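Local structure of D-alanine--D-alanine ligase (Acinetobacter baumannii ACICU, 5D8D) at residues 27-30 with 31-34; 43-47 with 48-52; 90-93 with 94-98; 230-233 with 234-238; 283-287 with 288-292. The protein joins two D-alanine molecules at the expense of ATP, with magnesium or manganese as cofactor, to make the D-alanyl-D-alanine dipeptide used in building peptidoglycan. All coordinates share one frame; numbering follows the deposited sequence.

In the fold
Contacts 1, 3 and 4 each lie within a single helix, and their (i, i+4) backbone bonds are alike; what differs is the side chains their surroundings ask for. Contact 3 is buried and rich in glycine, with a serine bonded back to its own helix, whereas contact 4 is a surface turn of glutamate, lysine and glutamine with one buried leucine, Leu235, facing a sheet. Contact 1 is intermediate, and it touches both contact 2, through Leu32 on the strand ending at Phe45, and contact 5, through Phe292. Contacts 2 and 5 are turns, one after a strand and one ending a helix. Contacts 2 and 3 both meet the second subunit.

Contact 1. Residues 27-30 with 31-34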
loop_
_atom_site.group_PDB
_atom_site.type_symbol
_atom_site.label_atom_id
_atom_site.label_comp_id
_atom_site.label_asym_id
_atom_site.label_seq_id
_atom_site.Cartn_x
_atom_site.Cartn_y
_atom_site.Cartn_z
ATOM N N SER A 27 11.461 18.132 12.835
ATOM C CA SER A 27 10.927 17.028 13.675
ATOM C C SER A 27 12.026 16.157 14.295
ATOM O O SER A 27 11.995 15.817 15.490
ATOM C CB SER A 27 9.971 16.142 12.865
ATOM O OG SER A 27 8.827 16.891 12.488
ATOM N N GLY A 28 12.990 15.807 13.465
ATOM C CA GLY A 28 14.076 14.950 13.878
ATOM C C GLY A 28 14.898 15.483 15.022
ATOM O O GLY A 28 15.111 14.777 16.040
ATOM N N GLN A 29 15.338 16.736 14.861
ATOM C CA GLN A 29 16.079 17.442 15.894
ATOM C C GLN A 29 15.285 17.470 17.156
ATOM O O GLN A 29 15.814 17.205 18.247
ATOM C CB GLN A 29 16.366 18.884 15.485
ATOM C CG GLN A 29 17.813 19.176 15.251
ATOM C CD GLN A 29 18.593 19.127 16.524
ATOM O OE1 GLN A 29 19.606 18.464 16.607
ATOM N NE2 GLN A 29 18.095 19.781 17.534
ATOM N N ALA A 30 14.003 17.811 17.055
ATOM C CA ALA A 30 13.229 17.900 18.308
ATOM C C ALA A 30 13.089 16.524 18.982
ATOM O O ALA A 30 13.205 16.397 20.211
ATOM C CB ALA A 30 11.875 18.541 18.078
ATOM N N VAL A 31 12.902 15.481 18.170
ATOM C CA VAL A 31 12.780 14.132 18.720
ATOM C C VAL A 31 14.101 13.649 19.295
ATOM O O VAL A 31 14.134 13.019 20.355
ATOM C CB VAL A 31 12.242 13.146 17.690
ATOM C CG1 VAL A 31 12.293 11.718 18.248
ATOM C CG2 VAL A 31 10.828 13.531 17.337
ATOM N N LEU A 32 15.187 13.953 18.608
ATOM C CA LEU A 32 16.509 13.568 19.109
ATOM C C LEU A 32 16.804 14.162 20.471
ATOM O O LEU A 32 17.149 13.442 21.406
ATOM C CB LEU A 32 17.596 13.969 18.112
ATOM C CG LEU A 32 19.010 13.498 18.391
ATOM C CD1 LEU A 32 19.085 11.983 18.367
ATOM C CD2 LEU A 32 19.935 14.075 17.352
ATOM N N ASP A 33 16.638 15.477 20.590
ATOM C CA ASP A 33 16.851 16.163 21.870
ATOM C C ASP A 33 15.988 15.609 22.991
ATOM O O ASP A 33 16.414 15.576 24.140
ATOM C CB ASP A 33 16.612 17.682 21.766
ATOM C CG ASP A 33 17.723 18.425 21.016
ATOM O OD1 ASP A 33 18.911 18.020 21.093
ATOM O OD2 ASP A 33 17.398 19.455 20.368
ATOM N N ALA A 34 14.775 15.217 22.671
ATOM C CA ALA A 34 13.854 14.721 23.670
ATOM C C ALA A 34 14.255 13.323 24.142
ATOM O O ALA A 34 14.229 13.023 25.344
ATOM C CB ALA A 34 12.416 14.720 23.119
#
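The flat groups that meet here are the side-chain amide of Gln29 and the carboxylate of Asp33, one turn apart on helix 21-37, the helix of the beta-alpha-beta unit formed with strands 9-13 and 41-45. Their planes stand 72° apart, so neither group stacks on the other; the amide offers its NE2 corner to one carboxylate oxygen, and NE2 lies 2.9 Å from Asp33 OD2. The N-H points poorly at that oxygen, at 122°, and the bond is weak. Gln29 reaches it because its chain bends at chi2, which turns the amide forward, toward the next turn. Polar residues suit this outer side.

The other sides of the helix call for smaller or apolar residues. Ser27 and Gly28 are buried; Ser27 OG is bonded to Met275 N and His66 NE2, which ties the helix to the loops beside it. Ala30 and Ala34 are small enough for helix 292-301 to come close, and both touch Phe292. Leu32 faces strand 41-45, where it packs on Ala42 and Ala44.

Beneath the side chains the backbone bonds are regular: Leu32 N donates to Gly28 O at 2.7 Å, and Asp33 N to Gln29 O at 3.0 Å with an almost straight N-H. Val31 adds a close approach of its own. With CG1 anti to the backbone N (chi1 173°), its other branch lies beside that N and over the preceding turn, where Val31 CG2 comes within 3.2 Å of Ser27 O.

Contact 2. Residues 43-47 with 48-52; sequences EAFDP and QDRSV
Arg50, Phe45 and Pro47 bury the most surface as the chain leaves strand 41-45 and turns. The guanidinium of Arg50 lies over one face of the Phe45 ring, its plane only 16° from that of the ring. The overlap is offset toward the rim: Arg50 NE is 3.6 Å from Phe45 CE2, and the flat cation rests on a flat hydrocarbon surface. Bends at chi2 and chi3 fold the arginine chain back over the ring, and Arg50 CB covers the CE1 side. Ser51 O meets the ring differently, in its plane at the edge, 3.3 Å from Phe45 CZ. The arginine's charge is also answered beyond the turn, where NH1 forms a salt bridge with Glu54.

Pro47, with no N-H to give, suits the start of the turn. Its CB packs on Val52 CG1 at 3.8 Å, and Pro47 CA makes a CH...O contact with Arg50 O. A water bridges Pro47 O and Val52 N. On the other subunit, Trp81 packs on Pro47 and Leu82 on Val52.

Asp46 holds the turn together. Its carbonyl O accepts from both Asp49 N (2.9 Å) and Arg50 N (3.0 Å), the latter the straighter bond at 165°. Asp46 OD1 takes Gln48 N at 3.2 Å, from above the carboxylate plane, and also Gly16 N, while OD2 has a salt bridge with Arg21. An aspartate whose side chain accepts from the N-H two residues ahead makes an Asx turn; with the two bonds to Asp46 O it turns the chain aside after strand 41-45, outermost within this chain in the parallel sheet of the N-terminal domain.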
loop_
_atom_site.group_PDB
_atom_site.type_symbol
_atom_site.label_atom_id
_atom_site.label_comp_id
_atom_site.label_asym_id
_atom_site.label_seq_id
_atom_site.Cartn_x
_atom_site.Cartn_y
_atom_site.Cartn_z
ATOM N N GLU A 43 20.580 8.631 17.938
ATOM C CA GLU A 43 21.480 9.266 16.959
ATOM C C GLU A 43 20.676 9.625 15.733
ATOM O O GLU A 43 19.872 8.848 15.242
ATOM C CB GLU A 43 22.642 8.344 16.563
ATOM C CG GLU A 43 23.396 7.739 17.746
ATOM C CD GLU A 43 24.564 6.804 17.363
ATOM O OE1 GLU A 43 24.599 6.296 16.220
ATOM O OE2 GLU A 43 25.459 6.566 18.225
ATOM N N ALA A 44 20.873 10.818 15.234
ATOM C CA ALA A 44 20.349 11.154 13.924
ATOM C C ALA A 44 20.833 10.188 12.791
ATOM O O ALA A 44 21.986 9.758 12.746
ATOM C CB ALA A 44 20.737 12.596 13.604
ATOM N N PHE A 45 19.928 9.830 11.885
ATOM C CA PHE A 45 20.262 9.019 10.726
ATOM C C PHE A 45 19.511 9.641 9.599
ATOM O O PHE A 45 18.277 9.555 9.559
ATOM C CB PHE A 45 19.778 7.584 10.937
ATOM C CG PHE A 45 20.338 6.598 9.962
ATOM C CD1 PHE A 45 20.071 6.689 8.610
ATOM C CD2 PHE A 45 21.094 5.546 10.407
ATOM C CE1 PHE A 45 20.578 5.778 7.719
ATOM C CE2 PHE A 45 21.602 4.632 9.523
ATOM C CZ PHE A 45 21.336 4.740 8.181
ATOM N N ASP A 46 20.250 10.237 8.674
ATOM C CA ASP A 46 19.662 10.896 7.543
ATOM C C ASP A 46 19.872 10.037 6.324
ATOM O O ASP A 46 20.985 10.037 5.776
ATOM C CB ASP A 46 20.268 12.293 7.324
ATOM C CG ASP A 46 19.498 13.088 6.294
ATOM O OD1 ASP A 46 18.647 12.498 5.562
ATOM O OD2 ASP A 46 19.714 14.307 6.215
ATOM N N PRO A 47 18.801 9.343 5.847
ATOM C CA PRO A 47 19.001 8.385 4.752
ATOM C C PRO A 47 19.325 8.992 3.409
ATOM O O PRO A 47 19.679 8.251 2.491
ATOM C CB PRO A 47 17.693 7.603 4.712
ATOM C CG PRO A 47 16.692 8.549 5.264
ATOM C CD PRO A 47 17.404 9.352 6.308
ATOM N N GLN A 48 19.205 10.305 3.275
ATOM C CA GLN A 48 19.770 10.997 2.122
ATOM C C GLN A 48 21.310 10.911 2.104
ATOM O O GLN A 48 21.877 10.790 1.042
ATOM C CB GLN A 48 19.338 12.471 2.073
ATOM C CG GLN A 48 19.683 13.186 0.753
ATOM C CD GLN A 48 19.548 14.711 0.829
ATOM O OE1 GLN A 48 20.477 15.430 1.278
ATOM N NE2 GLN A 48 18.393 15.221 0.370
ATOM N N ASP A 49 21.968 11.003 3.258
ATOM C CA ASP A 49 23.430 11.039 3.340
ATOM C C ASP A 49 24.072 9.693 3.680
ATOM O O ASP A 49 25.177 9.401 3.227
ATOM C CB ASP A 49 23.902 12.067 4.389
ATOM C CG ASP A 49 23.370 13.527 4.141
ATOM O OD1 ASP A 49 22.955 13.930 3.014
ATOM O OD2 ASP A 49 23.382 14.278 5.140
ATOM N N ARG A 50 23.393 8.904 4.500
ATOM C CA ARG A 50 23.880 7.603 4.998
ATOM C C ARG A 50 23.067 6.513 4.357
ATOM O O ARG A 50 21.827 6.537 4.456
ATOM C CB ARG A 50 23.627 7.472 6.521
ATOM C CG ARG A 50 24.844 7.509 7.411
ATOM C CD ARG A 50 25.108 6.233 8.213
ATOM N NE ARG A 50 24.691 6.394 9.599
ATOM C CZ ARG A 50 25.073 5.621 10.615
ATOM N NH1 ARG A 50 25.875 4.574 10.448
ATOM N NH2 ARG A 50 24.623 5.894 11.836
ATOM N N SER A 51 23.755 5.529 3.767
ATOM C CA SER A 51 23.097 4.374 3.207
ATOM C C SER A 51 22.162 3.780 4.231
ATOM O O SER A 51 22.577 3.546 5.340
ATOM C CB SER A 51 24.105 3.327 2.813
ATOM O OG SER A 51 23.460 2.222 2.218
ATOM N N VAL A 52 20.908 3.530 3.852
ATOM C CA VAL A 52 19.974 2.758 4.713
ATOM C C VAL A 52 20.438 1.362 5.164
ATOM O O VAL A 52 19.947 0.839 6.145
ATOM C CB VAL A 52 18.598 2.580 4.074
ATOM C CG1 VAL A 52 17.988 3.936 3.787
ATOM C CG2 VAL A 52 18.667 1.750 2.801
HETATM O O HOH W 1 20.240 5.117 1.678
#

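Contact 3. Residues 90-93 with 94-98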
loop_
_atom_site.group_PDB
_atom_site.type_symbol
_atom_site.label_atom_id
_atom_site.label_comp_id
_atom_site.label_asym_id
_atom_site.label_seq_id
_atom_site.Cartn_x
_atom_site.Cartn_y
_atom_site.Cartn_z
ATOM N N GLY A 90 2.954 0.197 9.440
ATOM C CA GLY A 90 3.774 -0.729 8.600
ATOM C C GLY A 90 3.753 -0.319 7.137
ATOM O O GLY A 90 3.223 0.733 6.764
ATOM N N VAL A 91 4.293 -1.191 6.302
ATOM C CA VAL A 91 4.377 -0.971 4.844
ATOM C C VAL A 91 3.011 -0.749 4.230
ATOM O O VAL A 91 2.787 0.232 3.496
ATOM C CB VAL A 91 5.065 -2.164 4.123
ATOM C CG1 VAL A 91 5.234 -1.884 2.627
ATOM C CG2 VAL A 91 6.452 -2.403 4.716
ATOM N N GLN A 92 2.097 -1.674 4.481
ATOM C CA GLN A 92 0.782 -1.585 3.804
ATOM C C GLN A 92 -0.020 -0.291 4.123
ATOM O O GLN A 92 -0.422 0.500 3.214
ATOM C CB GLN A 92 -0.058 -2.813 4.122
ATOM C CG GLN A 92 -1.389 -2.778 3.415
ATOM C CD GLN A 92 -2.166 -4.021 3.670
ATOM O OE1 GLN A 92 -2.553 -4.304 4.785
ATOM N NE2 GLN A 92 -2.382 -4.777 2.638
ATOM N N GLY A 93 -0.208 -0.070 5.416
ATOM C CA GLY A 93 -0.889 1.112 5.904
ATOM C C GLY A 93 -0.267 2.435 5.447
ATOM O O GLY A 93 -0.980 3.408 5.154
ATOM N N SER A 94 1.056 2.473 5.406
ATOM C CA SER A 94 1.763 3.664 4.999
ATOM C C SER A 94 1.527 3.931 3.550
ATOM O O SER A 94 1.148 5.043 3.199
ATOM C CB SER A 94 3.288 3.555 5.260
ATOM O OG SER A 94 3.516 3.297 6.621
ATOM N N ALA A 95 1.735 2.920 2.710
ATOM C CA ALA A 95 1.467 3.075 1.269
ATOM C C ALA A 95 0.004 3.391 0.934
ATOM O O ALA A 95 -0.261 4.210 0.020
ATOM C CB ALA A 95 1.917 1.871 0.500
ATOM N N ILE A 96 -0.939 2.797 1.667
ATOM C CA ILE A 96 -2.346 3.247 1.532
ATOM C C ILE A 96 -2.544 4.715 2.017
ATOM O O ILE A 96 -3.110 5.562 1.286
ATOM C CB ILE A 96 -3.351 2.335 2.268
ATOM C CG1 ILE A 96 -3.353 0.917 1.674
ATOM C CG2 ILE A 96 -4.742 2.947 2.154
ATOM C CD1 ILE A 96 -4.022 -0.143 2.547
ATOM N N GLY A 97 -2.072 5.017 3.230
ATOM C CA GLY A 97 -2.234 6.344 3.845
ATOM C C GLY A 97 -1.623 7.504 3.071
ATOM O O GLY A 97 -2.032 8.649 3.261
ATOM N N MET A 98 -0.669 7.224 2.185
ATOM C CA MET A 98 -0.068 8.266 1.385
ATOM C C MET A 98 -0.959 8.649 0.209
ATOM O O MET A 98 -0.727 9.674 -0.440
ATOM C CB MET A 98 1.306 7.778 0.902
ATOM C CG MET A 98 2.199 8.809 0.188
ATOM S SD MET A 98 3.241 9.930 1.185
ATOM C CE MET A 98 4.150 10.774 -0.114
#
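The first turn of helix 91-97 is closed by its N-cap residue, Gly90, and by a serine whose hydroxyl bonds back onto the same helix. Gly90 O accepts twice from Ser94: the backbone N donates at 3.1 Å and the hydroxyl OG at 2.6 Å, and the two donors come from opposite faces of the carbonyl plane. OG reaches the carbonyl because it stands beside its own backbone N, anti to the carbonyl carbon (chi1 -57°). A buried hydroxyl is thereby satisfied within the helix, which is why serine can occupy such a position.

Further along, the main-chain bonds are short and regular. Ala95 N donates to Val91 O at 3.0 Å in a nearly straight bond of 172°, Ile96 N to Gln92 O at 2.8 Å, and Gly97 N to Gly93 O at 2.7 Å. Gly93 and Gly97, one turn apart, are both buried, and their lack of side chains keeps this side of the helix slim. On another side Gln92 and Ile96 run alongside each other, pointing the same way. Gln92 CG is 3.8 Å from Ile96 CD1, so the hydrocarbon part of the glutamine packs on the isoleucine while its amide extends beyond.

At the dimer contact Ala95 O accepts from Gln92 NE2 of the second subunit, and this chain's Gln92 NE2 makes the reciprocal, weak bond to Ala95 O there; Lys102 of the second subunit also packs on Gln92 and Ile96. Within the chain, Val91 and Ser94 lean on helix 74-81, Ile96 touches Val246 just past helix 229-245, and Ile96 O accepts from Thr103 OG1 of helix 100-108.

Contact 4. Residues 230-233 with 234-238; sequences TEEK and KLQAL
From Thr230 to Leu238 the backbone is regular alpha helix, each N-H of the later turn bonding to the carbonyl four residues earlier: Lys234 N to Thr230 O at 3.1 Å, Leu235 N to Glu231 O at 3.0 Å, Gln236 N to Glu232 O and Ala237 N to Lys233 O both at 2.9 Å.

Among the side chains the closest pairing is Glu232 with Gln236, one turn apart. Carboxylate and amide are turned nearly perpendicular, 82° between their planes, and Glu232 OE2 stays 3.9 Å from Gln236 NE2. The pair therefore meets mainly through the stems, Gln236 CD 4.0 Å from Glu232 CG; Gln236 CG also rests against the backbone O of Glu232 at 3.4 Å. The glutamine leans toward the preceding turn because its CG is anti to the carbonyl carbon (chi1 -67°), while Glu232 has CG anti to its backbone N and an extended chain beyond. Both polar ends have weak hydrogen bonds to strand 192-198, Glu232 OE2 with Val196 N and Gln236 NE2 with Leu194 O, so long polar residues suit this flank by reaching backbone groups of that strand.

Lys233 and Lys234 suit the exposed side, where their flexible chains can probably keep the ammonium groups in solvent. Glu231 OE1 accepts from Ser228 N, just ahead of the helix. Leu235, the buried residue of the turn, faces the antiparallel sheet, touching Phe184 and Ile186 of strand 181-189, Ala256 of strand 252-259 and Phe264 of strand 264-270; Leu238 joins it on Phe264. Helix 229-245 thus packs against that sheet of the ATP-grasp region.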
loop_
_atom_site.group_PDB
_atom_site.type_symbol
_atom_site.label_atom_id
_atom_site.label_comp_id
_atom_site.label_asym_id
_atom_site.label_seq_id
_atom_site.Cartn_x
_atom_site.Cartn_y
_atom_site.Cartn_z
ATOM N N THR A 230 -20.143 14.755 23.832
ATOM C CA THR A 230 -20.745 13.676 23.061
ATOM C C THR A 230 -20.264 13.665 21.625
ATOM O O THR A 230 -19.790 12.647 21.147
ATOM C CB THR A 230 -22.291 13.692 23.199
ATOM O OG1 THR A 230 -22.605 12.847 24.292
ATOM C CG2 THR A 230 -23.033 13.190 21.960
ATOM N N GLU A 231 -20.409 14.790 20.941
ATOM C CA GLU A 231 -19.925 14.902 19.573
ATOM C C GLU A 231 -18.452 14.461 19.478
ATOM O O GLU A 231 -18.094 13.761 18.529
ATOM C CB GLU A 231 -20.110 16.328 19.042
ATOM C CG GLU A 231 -21.578 16.681 18.754
ATOM C CD GLU A 231 -21.820 18.135 18.369
ATOM O OE1 GLU A 231 -21.215 19.060 18.975
ATOM O OE2 GLU A 231 -22.646 18.348 17.459
ATOM N N GLU A 232 -17.633 14.826 20.477
ATOM C CA GLU A 232 -16.195 14.545 20.463
ATOM C C GLU A 232 -15.902 13.069 20.596
ATOM O O GLU A 232 -15.144 12.522 19.807
ATOM C CB GLU A 232 -15.442 15.340 21.549
ATOM C CG GLU A 232 -13.998 14.890 21.861
ATOM C CD GLU A 232 -13.062 15.988 22.417
ATOM O OE1 GLU A 232 -13.356 17.193 22.287
ATOM O OE2 GLU A 232 -11.992 15.650 22.970
ATOM N N LYS A 233 -16.475 12.419 21.589
ATOM C CA LYS A 233 -16.127 11.028 21.799
ATOM C C LYS A 233 -16.681 10.161 20.629
ATOM O O LYS A 233 -16.033 9.189 20.197
ATOM C CB LYS A 233 -16.454 10.575 23.228
ATOM C CG LYS A 233 -17.874 10.193 23.543
ATOM C CD LYS A 233 -18.009 9.912 25.057
ATOM C CE LYS A 233 -18.629 8.541 25.392
ATOM N NZ LYS A 233 -20.040 8.374 24.938
ATOM N N LYS A 234 -17.789 10.604 20.030
ATOM C CA LYS A 234 -18.296 9.963 18.842
ATOM C C LYS A 234 -17.318 10.106 17.656
ATOM O O LYS A 234 -17.087 9.157 16.917
ATOM C CB LYS A 234 -19.714 10.490 18.523
ATOM C CG LYS A 234 -20.651 9.588 17.727
ATOM C CD LYS A 234 -20.436 8.059 17.890
ATOM C CE LYS A 234 -20.632 7.510 19.309
ATOM N NZ LYS A 234 -22.028 7.727 19.785
ATOM N N LEU A 235 -16.758 11.292 17.482
ATOM C CA LEU A 235 -15.744 11.543 16.458
ATOM C C LEU A 235 -14.489 10.690 16.702
ATOM O O LEU A 235 -13.931 10.141 15.770
ATOM C CB LEU A 235 -15.318 13.006 16.439
ATOM C CG LEU A 235 -15.084 13.784 15.148
ATOM C CD1 LEU A 235 -13.929 14.748 15.367
ATOM C CD2 LEU A 235 -14.827 12.959 13.902
ATOM N N GLN A 236 -14.068 10.562 17.947
ATOM C CA GLN A 236 -12.882 9.741 18.282
ATOM C C GLN A 236 -13.105 8.245 17.984
ATOM O O GLN A 236 -12.241 7.587 17.431
ATOM C CB GLN A 236 -12.482 9.930 19.754
ATOM C CG GLN A 236 -11.978 11.328 20.065
ATOM C CD GLN A 236 -11.749 11.563 21.537
ATOM O OE1 GLN A 236 -12.561 11.197 22.384
ATOM N NE2 GLN A 236 -10.638 12.187 21.852
ATOM N N ALA A 237 -14.283 7.735 18.331
ATOM C CA ALA A 237 -14.691 6.362 17.965
ATOM C C ALA A 237 -14.689 6.140 16.454
ATOM O O ALA A 237 -14.176 5.153 15.943
ATOM C CB ALA A 237 -16.070 6.069 18.523
ATOM N N LEU A 238 -15.268 7.068 15.735
ATOM C CA LEU A 238 -15.293 6.992 14.291
ATOM C C LEU A 238 -13.874 6.951 13.702
ATOM O O LEU A 238 -13.565 6.129 12.838
ATOM C CB LEU A 238 -16.064 8.189 13.740
ATOM C CG LEU A 238 -16.154 8.257 12.232
ATOM C CD1 LEU A 238 -17.033 7.107 11.765
ATOM C CD2 LEU A 238 -16.685 9.614 11.762
#

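Contact 5. Residues 283-287 with 288-292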
loop_
_atom_site.group_PDB
_atom_site.type_symbol
_atom_site.label_atom_id
_atom_site.label_comp_id
_atom_site.label_asym_id
_atom_site.label_seq_id
_atom_site.Cartn_x
_atom_site.Cartn_y
_atom_site.Cartn_z
ATOM N N LYS A 283 0.537 19.002 20.914
ATOM C CA LYS A 283 -0.626 19.716 21.463
ATOM C C LYS A 283 -1.595 18.746 22.132
ATOM O O LYS A 283 -1.942 18.880 23.317
ATOM C CB LYS A 283 -1.396 20.479 20.358
ATOM C CG LYS A 283 -1.344 21.995 20.336
ATOM C CD LYS A 283 0.010 22.587 19.899
ATOM C CE LYS A 283 -0.161 23.868 19.052
ATOM N NZ LYS A 283 0.988 24.813 19.128
ATOM N N ALA A 284 -2.033 17.763 21.358
ATOM C CA ALA A 284 -3.093 16.885 21.799
ATOM C C ALA A 284 -2.609 15.961 22.901
ATOM O O ALA A 284 -3.392 15.592 23.767
ATOM C CB ALA A 284 -3.617 16.075 20.636
ATOM N N ALA A 285 -1.336 15.571 22.855
ATOM C CA ALA A 285 -0.756 14.687 23.872
ATOM C C ALA A 285 -0.608 15.427 25.219
ATOM O O ALA A 285 -0.885 14.875 26.283
ATOM C CB ALA A 285 0.595 14.151 23.399
ATOM N N LYS A 286 -0.184 16.687 25.137
ATOM C CA LYS A 286 -0.094 17.608 26.280
ATOM C C LYS A 286 -1.464 17.823 26.979
ATOM O O LYS A 286 -1.533 17.855 28.204
ATOM C CB LYS A 286 0.497 18.946 25.816
ATOM C CG LYS A 286 1.055 19.783 26.950
ATOM C CD LYS A 286 1.308 21.225 26.540
ATOM C CE LYS A 286 2.569 21.410 25.761
ATOM N NZ LYS A 286 2.595 22.800 25.217
ATOM N N ALA A 287 -2.552 17.901 26.217
ATOM C CA ALA A 287 -3.866 18.008 26.809
ATOM C C ALA A 287 -4.287 16.803 27.646
ATOM O O ALA A 287 -5.378 16.794 28.186
ATOM C CB ALA A 287 -4.898 18.244 25.731
ATOM N N VAL A 288 -3.466 15.773 27.719
ATOM C CA VAL A 288 -3.809 14.581 28.482
ATOM C C VAL A 288 -2.635 14.122 29.362
ATOM O O VAL A 288 -2.656 13.030 29.893
ATOM C CB VAL A 288 -4.331 13.506 27.473
ATOM C CG1 VAL A 288 -3.266 12.501 27.022
ATOM C CG2 VAL A 288 -5.576 12.828 28.003
ATOM N N GLY A 289 -1.628 14.984 29.546
ATOM C CA GLY A 289 -0.547 14.726 30.491
ATOM C C GLY A 289 0.850 14.560 29.930
ATOM O O GLY A 289 1.778 14.549 30.696
ATOM N N TYR A 290 1.031 14.432 28.612
ATOM C CA TYR A 290 2.366 14.080 28.099
ATOM C C TYR A 290 3.167 15.337 27.886
ATOM O O TYR A 290 2.758 16.223 27.152
ATOM C CB TYR A 290 2.313 13.218 26.808
ATOM C CG TYR A 290 1.773 11.793 26.978
ATOM C CD1 TYR A 290 0.416 11.544 26.855
ATOM C CD2 TYR A 290 2.596 10.720 27.269
ATOM C CE1 TYR A 290 -0.121 10.272 27.002
ATOM C CE2 TYR A 290 2.061 9.420 27.435
ATOM C CZ TYR A 290 0.700 9.213 27.283
ATOM O OH TYR A 290 0.103 7.992 27.406
ATOM N N SER A 291 4.326 15.424 28.509
ATOM C CA SER A 291 5.299 16.421 28.036
ATOM C C SER A 291 5.684 15.934 26.660
ATOM O O SER A 291 5.373 14.796 26.301
ATOM C CB SER A 291 6.544 16.471 28.926
ATOM O OG SER A 291 7.369 15.320 28.750
ATOM N N PHE A 292 6.361 16.776 25.900
ATOM C CA PHE A 292 6.901 16.364 24.606
ATOM C C PHE A 292 7.894 15.212 24.728
ATOM O O PHE A 292 7.906 14.319 23.871
ATOM C CB PHE A 292 7.576 17.535 23.919
ATOM C CG PHE A 292 8.132 17.209 22.576
ATOM C CD1 PHE A 292 7.335 17.304 21.443
ATOM C CD2 PHE A 292 9.482 16.863 22.429
ATOM C CE1 PHE A 292 7.863 17.068 20.178
ATOM C CE2 PHE A 292 10.014 16.577 21.167
ATOM C CZ PHE A 292 9.205 16.684 20.038
#
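Tyr290 is brought against Ala285 by a chi1 of -68°, which sets CG beside the backbone N and anti to the carbonyl carbon, and by a positive phi of 116° at Gly289 that swings the chain back across the end of helix 280-286. The ring thereby presents its edge to Ala285 O, which lies in the ring plane, 3.6 Å from Tyr290 CD1. Beside it the two beta carbons touch, Ala285 CB to Tyr290 CB at 3.9 Å; the small methyl of alanine suits this close approach.

Ala285 O is gripped by two N-H groups that arrive from opposite faces of its carbonyl plane, Tyr290 N at 3.0 Å and Val288 N at 3.1 Å. Gly289 N donates in turn to Lys286 O at 3.2 Å, closing a type I turn from Lys286 to Gly289. Glycine suits position 289 because at these backbone angles a beta carbon would press on the carbonyl oxygen before it. The returning chain also makes a CH...O contact, Lys286 CA to Tyr290 O, at 3.3 Å. Lys286 itself lies on the exposed side, its aliphatic CB passing Tyr290 O.

Around the turn, Ala287 and Val288 touch strand 192-198 and Tyr290 touches Leu189. Ser291 then caps the next helix, 292-301, and Ser291 N bonds to Glu294 OE1, a reciprocal pairing of the capping-box kind. The pattern of Tyr290 N to Ala285 O and Gly289 N to Lys286 O, with Gly289 at C-prime, is the Schellman motif that ends a helix.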